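Side-chain contacts in free methionine-R-sulfoxide reductase (Saccharomyces cerevisiae, PDB 1F5M), which catalyses the thioredoxin-dependent reduction of free L-methionine (R)-S-oxide to methionine, acting in protection against oxidative stress: residues H9-H12 and V13-S16; A74-E77 and N78-I81; K163-L166 and E167-A170. All blocks are in the same frame, centred on the assembly; numbering follows the deposited sequence.

Contact 1 (H9-H12 and V13-S16)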
loop_
_atom_site.group_PDB
_atom_site.type_symbol
_atom_site.label_atom_id
_atom_site.label_comp_id
_atom_site.label_asym_id
_atom_site.label_seq_id
_atom_site.Cartn_x
_atom_site.Cartn_y
_atom_site.Cartn_z
ATOM N N HIS B 9 14.727 -1.472 -7.021
ATOM C CA HIS B 9 14.036 -1.540 -5.732
ATOM C C HIS B 9 13.196 -2.797 -5.601
ATOM O O HIS B 9 13.178 -3.447 -4.549
ATOM C CB HIS B 9 13.135 -0.301 -5.519
ATOM C CG HIS B 9 13.883 0.918 -5.098
ATOM N ND1 HIS B 9 14.706 1.616 -5.950
ATOM C CD2 HIS B 9 13.979 1.531 -3.899
ATOM C CE1 HIS B 9 15.281 2.605 -5.295
ATOM N NE2 HIS B 9 14.855 2.578 -4.048
ATOM N N ALA B 10 12.521 -3.158 -6.683
ATOM C CA ALA B 10 11.653 -4.329 -6.680
ATOM C C ALA B 10 12.353 -5.653 -6.302
ATOM O O ALA B 10 11.705 -6.598 -5.827
ATOM C CB ALA B 10 10.983 -4.450 -8.042
ATOM N N ASP B 11 13.676 -5.701 -6.465
ATOM C CA ASP B 11 14.443 -6.903 -6.184
ATOM C C ASP B 11 14.476 -7.345 -4.737
ATOM O O ASP B 11 14.854 -8.461 -4.431
ATOM C CB ASP B 11 15.867 -6.772 -6.737
ATOM C CG ASP B 11 15.902 -6.789 -8.264
ATOM O OD1 ASP B 11 15.216 -7.633 -8.897
ATOM O OD2 ASP B 11 16.624 -5.969 -8.841
ATOM N N HIS B 12 14.080 -6.477 -3.828
ATOM C CA HIS B 12 14.036 -6.884 -2.441
ATOM C C HIS B 12 12.982 -7.948 -2.245
ATOM O O HIS B 12 12.945 -8.656 -1.227
ATOM C CB HIS B 12 13.678 -5.693 -1.569
ATOM C CG HIS B 12 14.808 -4.744 -1.390
ATOM N ND1 HIS B 12 15.848 -4.982 -0.515
ATOM C CD2 HIS B 12 15.084 -3.569 -2.000
ATOM C CE1 HIS B 12 16.708 -3.988 -0.588
ATOM N NE2 HIS B 12 16.268 -3.119 -1.482
ATOM N N VAL B 13 12.111 -8.065 -3.232
ATOM C CA VAL B 13 11.006 -8.992 -3.149
ATOM C C VAL B 13 11.154 -10.092 -4.211
ATOM O O VAL B 13 10.248 -10.896 -4.438
ATOM C CB VAL B 13 9.699 -8.122 -3.275
ATOM C CG1 VAL B 13 8.702 -8.753 -4.154
ATOM C CG2 VAL B 13 9.168 -7.791 -1.883
ATOM N N ASN B 14 12.323 -10.132 -4.853
ATOM C CA ASN B 14 12.586 -11.137 -5.877
ATOM C C ASN B 14 13.642 -12.088 -5.347
ATOM O O ASN B 14 14.837 -11.771 -5.362
ATOM C CB ASN B 14 13.104 -10.494 -7.180
ATOM C CG ASN B 14 12.049 -9.648 -7.883
ATOM O OD1 ASN B 14 10.856 -9.981 -7.878
ATOM N ND2 ASN B 14 12.483 -8.583 -8.531
ATOM N N TYR B 15 13.206 -13.228 -4.837
ATOM C CA TYR B 15 14.129 -14.241 -4.342
ATOM C C TYR B 15 13.436 -15.581 -4.451
ATOM O O TYR B 15 12.217 -15.643 -4.595
ATOM C CB TYR B 15 14.527 -13.955 -2.909
ATOM C CG TYR B 15 13.363 -13.611 -2.034
ATOM C CD1 TYR B 15 12.610 -14.605 -1.403
ATOM C CD2 TYR B 15 13.018 -12.274 -1.816
ATOM C CE1 TYR B 15 11.545 -14.269 -0.574
ATOM C CE2 TYR B 15 11.955 -11.932 -0.996
ATOM C CZ TYR B 15 11.228 -12.928 -0.385
ATOM O OH TYR B 15 10.158 -12.560 0.358
ATOM N N SER B 16 14.210 -16.652 -4.384
ATOM C CA SER B 16 13.640 -17.977 -4.541
ATOM C C SER B 16 12.811 -18.381 -3.355
ATOM O O SER B 16 13.082 -17.975 -2.229
ATOM C CB SER B 16 14.733 -19.027 -4.764
ATOM O OG SER B 16 14.813 -19.875 -3.631
#
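D11 and N14 face each other across the end of a short 3-10 turn that begins at H9, where N14 N donates to D11 O (3.1 Å) before the chain straightens at Y15. The side chains of the same two residues add a second link: N14 ND2 reaches D11 OD1 at 2.9 Å with a nearly straight N-H, 165°. The acceptor lies in N14's amide plane, but the bond meets the anti side of OD1, somewhat out of the carboxylate plane, and the two flat groups are turned 65° apart. Both CG atoms stand anti to their own carbonyl carbons (chi1 near -70°), which brings the two polar ends together. The far ends are held too: D11 OD2 takes the backbone N-H of H8, and N14 OD1 accepts from K88 NZ of the second subunit, which probably keeps both groups from turning. V13 lays CG2 along the carbonyl of H12, 3.9 Å from H12 O. That same oxygen sits in the plane of the Y15 ring, at its edge, 3.4 Å from CE2. H12 ND1 bonds S31 OG. A10, H12 and V13 also pack against K88 and V89 of the second subunit. Within its own chain the loop runs along two helices, with H12 and Y15 each touching both 21-36 and 42-59 and V13 meeting H55 of the latter.

Contact 2 (A74-E77 and N78-I81)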
loop_
_atom_site.group_PDB
_atom_site.type_symbol
_atom_site.label_atom_id
_atom_site.label_comp_id
_atom_site.label_asym_id
_atom_site.label_seq_id
_atom_site.Cartn_x
_atom_site.Cartn_y
_atom_site.Cartn_z
ATOM N N ALA B 74 -3.239 10.759 15.260
ATOM C CA ALA B 74 -2.572 11.796 16.051
ATOM C C ALA B 74 -3.625 12.493 16.916
ATOM O O ALA B 74 -3.462 12.645 18.129
ATOM C CB ALA B 74 -1.904 12.809 15.135
ATOM N N SER B 75 -4.711 12.903 16.269
ATOM C CA SER B 75 -5.799 13.578 16.939
ATOM C C SER B 75 -6.379 12.775 18.116
ATOM O O SER B 75 -6.891 13.370 19.063
ATOM C CB SER B 75 -6.896 13.899 15.910
ATOM O OG SER B 75 -8.170 14.065 16.537
ATOM N N GLU B 76 -6.305 11.443 18.070
ATOM C CA GLU B 76 -6.852 10.621 19.161
ATOM C C GLU B 76 -6.034 9.342 19.424
ATOM O O GLU B 76 -6.081 8.391 18.635
ATOM C CB GLU B 76 -8.304 10.263 18.848
ATOM C CG GLU B 76 -9.195 10.210 20.082
ATOM C CD GLU B 76 -8.792 9.107 21.072
ATOM O OE1 GLU B 76 -8.783 7.917 20.661
ATOM O OE2 GLU B 76 -8.496 9.438 22.256
ATOM N N GLU B 77 -5.306 9.308 20.543
ATOM C CA GLU B 77 -4.451 8.154 20.860
ATOM C C GLU B 77 -5.155 6.883 21.345
ATOM O O GLU B 77 -4.553 6.087 22.077
ATOM C CB GLU B 77 -3.377 8.536 21.893
ATOM C CG GLU B 77 -2.402 9.674 21.492
ATOM C CD GLU B 77 -2.410 10.049 19.996
ATOM O OE1 GLU B 77 -3.393 10.694 19.546
ATOM O OE2 GLU B 77 -1.432 9.705 19.275
ATOM N N ASN B 78 -6.424 6.716 20.958
ATOM C CA ASN B 78 -7.225 5.536 21.290
ATOM C C ASN B 78 -7.929 5.068 20.027
ATOM O O ASN B 78 -8.897 4.309 20.085
ATOM C CB ASN B 78 -8.285 5.833 22.345
ATOM C CG ASN B 78 -7.860 5.390 23.738
ATOM O OD1 ASN B 78 -7.452 4.233 23.951
ATOM N ND2 ASN B 78 -7.963 6.305 24.701
ATOM N N THR B 79 -7.431 5.532 18.885
ATOM C CA THR B 79 -8.005 5.172 17.611
ATOM C C THR B 79 -6.905 4.848 16.601
ATOM O O THR B 79 -5.852 5.462 16.625
ATOM C CB THR B 79 -8.887 6.327 17.122
ATOM O OG1 THR B 79 -10.012 6.403 17.995
ATOM C CG2 THR B 79 -9.375 6.102 15.712
ATOM N N LEU B 80 -7.154 3.842 15.757
ATOM C CA LEU B 80 -6.225 3.402 14.700
ATOM C C LEU B 80 -6.808 3.831 13.354
ATOM O O LEU B 80 -7.995 3.636 13.108
ATOM C CB LEU B 80 -6.098 1.880 14.686
ATOM C CG LEU B 80 -5.396 1.203 15.873
ATOM C CD1 LEU B 80 -5.617 -0.331 15.748
ATOM C CD2 LEU B 80 -3.903 1.521 15.854
ATOM N N ILE B 81 -5.979 4.400 12.503
ATOM C CA ILE B 81 -6.403 4.832 11.161
ATOM C C ILE B 81 -5.648 3.954 10.146
ATOM O O ILE B 81 -4.438 3.710 10.303
ATOM C CB ILE B 81 -5.991 6.260 10.862
ATOM C CG1 ILE B 81 -6.375 7.170 12.020
ATOM C CG2 ILE B 81 -6.683 6.761 9.615
ATOM C CD1 ILE B 81 -5.936 8.598 11.729
#
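E76 folds its side chain back over the chain that follows, so that its carboxylate comes to lie against N78 and T79. Its CB leaves the backbone in the direction of the 78-81 segment, but neither CB nor CG comes close to an atom there. The bend follows CG: with chi2 at -64° the chain turns aside, and CD arrives 3.4 Å from N78 N. OE1 goes further in, 2.7 Å from N78 N, in a bond that is weak because the N-H points well off the line (121°). OE1 is also modelled too near N78 CB, so its exact place is doubtful. OE2 lies 3.6 Å from N78 CB and 4.0 Å from N78 ND2. Carboxylate and amide are nearly coplanar, 12° apart, although the two side chains cross at a slant. Underneath, T79 N donates to E76 O at 3.2 Å, closing a beta turn with E77 and N78 at its corners. This turn lies in the hairpin connection between strands 64-72 and 79-85 of the antiparallel GAF sheet; from its last residue on, T79 pairs with Q73 and I81 with V71, while N78 and L80 form backbone bonds to F96 and I94 on the other flank. T79 holds its hydroxyl anti to the carbonyl carbon, which puts OG1 3.3 Å from E76 OE1, a weak approach whose proton is not settled. The firmer partner of OG1 is Q95 NE2, on strand 93-95. E76 also touches Q95 with its side chain.

Contact 3 (K163-L166 and E167-A170)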
loop_
_atom_site.group_PDB
_atom_site.type_symbol
_atom_site.label_atom_id
_atom_site.label_comp_id
_atom_site.label_asym_id
_atom_site.label_seq_id
_atom_site.Cartn_x
_atom_site.Cartn_y
_atom_site.Cartn_z
ATOM N N LYS B 163 5.555 -13.964 15.160
ATOM C CA LYS B 163 5.508 -12.928 16.187
ATOM C C LYS B 163 6.899 -12.411 16.503
ATOM O O LYS B 163 7.106 -11.196 16.727
ATOM C CB LYS B 163 4.919 -13.489 17.495
ATOM C CG LYS B 163 5.077 -12.469 18.691
ATOM C CD LYS B 163 4.614 -13.063 20.038
ATOM C CE LYS B 163 5.035 -12.161 21.205
ATOM N NZ LYS B 163 4.503 -12.741 22.460
ATOM N N GLU B 164 7.850 -13.347 16.588
ATOM C CA GLU B 164 9.201 -12.991 16.941
ATOM C C GLU B 164 9.775 -12.076 15.866
ATOM O O GLU B 164 10.320 -11.012 16.202
ATOM C CB GLU B 164 10.083 -14.234 17.093
ATOM C CG GLU B 164 11.473 -13.915 17.593
ATOM C CD GLU B 164 12.252 -15.146 18.016
ATOM O OE1 GLU B 164 12.877 -15.059 19.078
ATOM O OE2 GLU B 164 12.241 -16.197 17.308
ATOM N N PHE B 165 9.667 -12.466 14.604
ATOM C CA PHE B 165 10.195 -11.603 13.534
ATOM C C PHE B 165 9.406 -10.315 13.367
ATOM O O PHE B 165 9.994 -9.255 13.085
ATOM C CB PHE B 165 10.274 -12.336 12.181
ATOM C CG PHE B 165 11.582 -13.125 11.984
ATOM C CD1 PHE B 165 11.621 -14.528 12.152
ATOM C CD2 PHE B 165 12.785 -12.459 11.668
ATOM C CE1 PHE B 165 12.830 -15.258 12.009
ATOM C CE2 PHE B 165 14.025 -13.176 11.521
ATOM C CZ PHE B 165 14.045 -14.577 11.689
ATOM N N LEU B 166 8.086 -10.359 13.531
ATOM C CA LEU B 166 7.341 -9.121 13.330
ATOM C C LEU B 166 7.580 -8.153 14.479
ATOM O O LEU B 166 7.482 -6.935 14.282
ATOM C CB LEU B 166 5.854 -9.382 13.171
ATOM C CG LEU B 166 5.461 -10.123 11.905
ATOM C CD1 LEU B 166 3.957 -10.486 11.976
ATOM C CD2 LEU B 166 5.710 -9.249 10.697
ATOM N N GLU B 167 7.870 -8.658 15.684
ATOM C CA GLU B 167 8.127 -7.730 16.782
ATOM C C GLU B 167 9.495 -7.097 16.576
ATOM O O GLU B 167 9.717 -6.003 17.046
ATOM C CB GLU B 167 8.023 -8.417 18.169
ATOM C CG GLU B 167 6.559 -8.749 18.515
ATOM C CD GLU B 167 6.314 -9.109 19.974
ATOM O OE1 GLU B 167 7.278 -9.516 20.656
ATOM O OE2 GLU B 167 5.141 -8.991 20.434
ATOM N N LYS B 168 10.413 -7.761 15.876
ATOM C CA LYS B 168 11.725 -7.157 15.631
ATOM C C LYS B 168 11.518 -6.047 14.597
ATOM O O LYS B 168 12.107 -4.960 14.695
ATOM C CB LYS B 168 12.688 -8.148 15.022
ATOM C CG LYS B 168 13.314 -9.124 16.014
ATOM C CD LYS B 168 14.045 -10.256 15.257
ATOM C CE LYS B 168 14.684 -11.223 16.255
ATOM N NZ LYS B 168 15.310 -12.401 15.598
ATOM N N LEU B 169 10.650 -6.339 13.633
ATOM C CA LEU B 169 10.350 -5.397 12.565
ATOM C C LEU B 169 9.683 -4.143 13.108
ATOM O O LEU B 169 9.940 -3.042 12.620
ATOM C CB LEU B 169 9.431 -6.039 11.516
ATOM C CG LEU B 169 9.016 -5.114 10.340
ATOM C CD1 LEU B 169 10.273 -4.653 9.571
ATOM C CD2 LEU B 169 8.084 -5.890 9.394
ATOM N N ALA B 170 8.800 -4.325 14.080
ATOM C CA ALA B 170 8.085 -3.237 14.693
ATOM C C ALA B 170 9.093 -2.330 15.396
ATOM O O ALA B 170 8.954 -1.114 15.391
ATOM C CB ALA B 170 7.006 -3.798 15.710
#
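K163 and E167, one helical turn apart, send their side chains outward in the same general direction but at an angle to each other, hydrocarbon against carboxylate. K163 has CG anti to its own nitrogen (chi1 170°) and stays extended to the tip, whereas E167 sets off anti to its carbonyl carbon (chi1 -72°). The two chains therefore converge. K163 CE comes 3.3 Å from E167 OE2, with OE1 about as near, yet K163 NZ passes on to 4.3 Å from OE2, beyond salt-bridge range, though the opposite charges probably still attract. Closer in, E167 CG lies tight over K163 O at 3.1 Å. E167 OE2 is hydrogen-bonded to T110 OG1. With an alanine here the carboxylate is gone, which would probably leave the T110 hydroxyl without this partner and the K163 ammonium without its nearby countercharge. These residues belong to amphipathic helix 160-176, which in this GAF domain lies between the antiparallel sheet and helix 21-36. On the sheet side L166 meets I133, V135 and I150, and A170 meets I137 and I148. L166 CD2 also approaches L169 CD2 at 4.3 Å, three residues on, while L169 itself leans on Y32. F165 faces helix 21-36, packing on E22, L25 and L29, and K168 stretches back along the helix toward it. K168 NZ stands 4.7 Å from the centroid of the F165 ring and 25° off the ring normal, a cation-pi contact. On its way the K168 chain brings CG to 3.5 Å from E164 O.

Overall arrangement
The three contacts come in series along the chain and none touches another. Contacts 1 and 2 lie on opposite sides of the chain's centre, with their centres 34 Å apart; contact 3 is the innermost, 9 Å from that centre, its centre about 20 Å from that of contact 1 and 22 Å from that of contact 2. Helix 21-36 connects two of them, since contact 1 packs on it and F165 and L169 of contact 3 do too. The C91-C125 disulfide probably belongs to the redox site; H9 in contact 1 meets A90 and Q92 of the second subunit, either side of C91 in sequence, and contact 2 borders strand 93-95, just after C91 in its own chain.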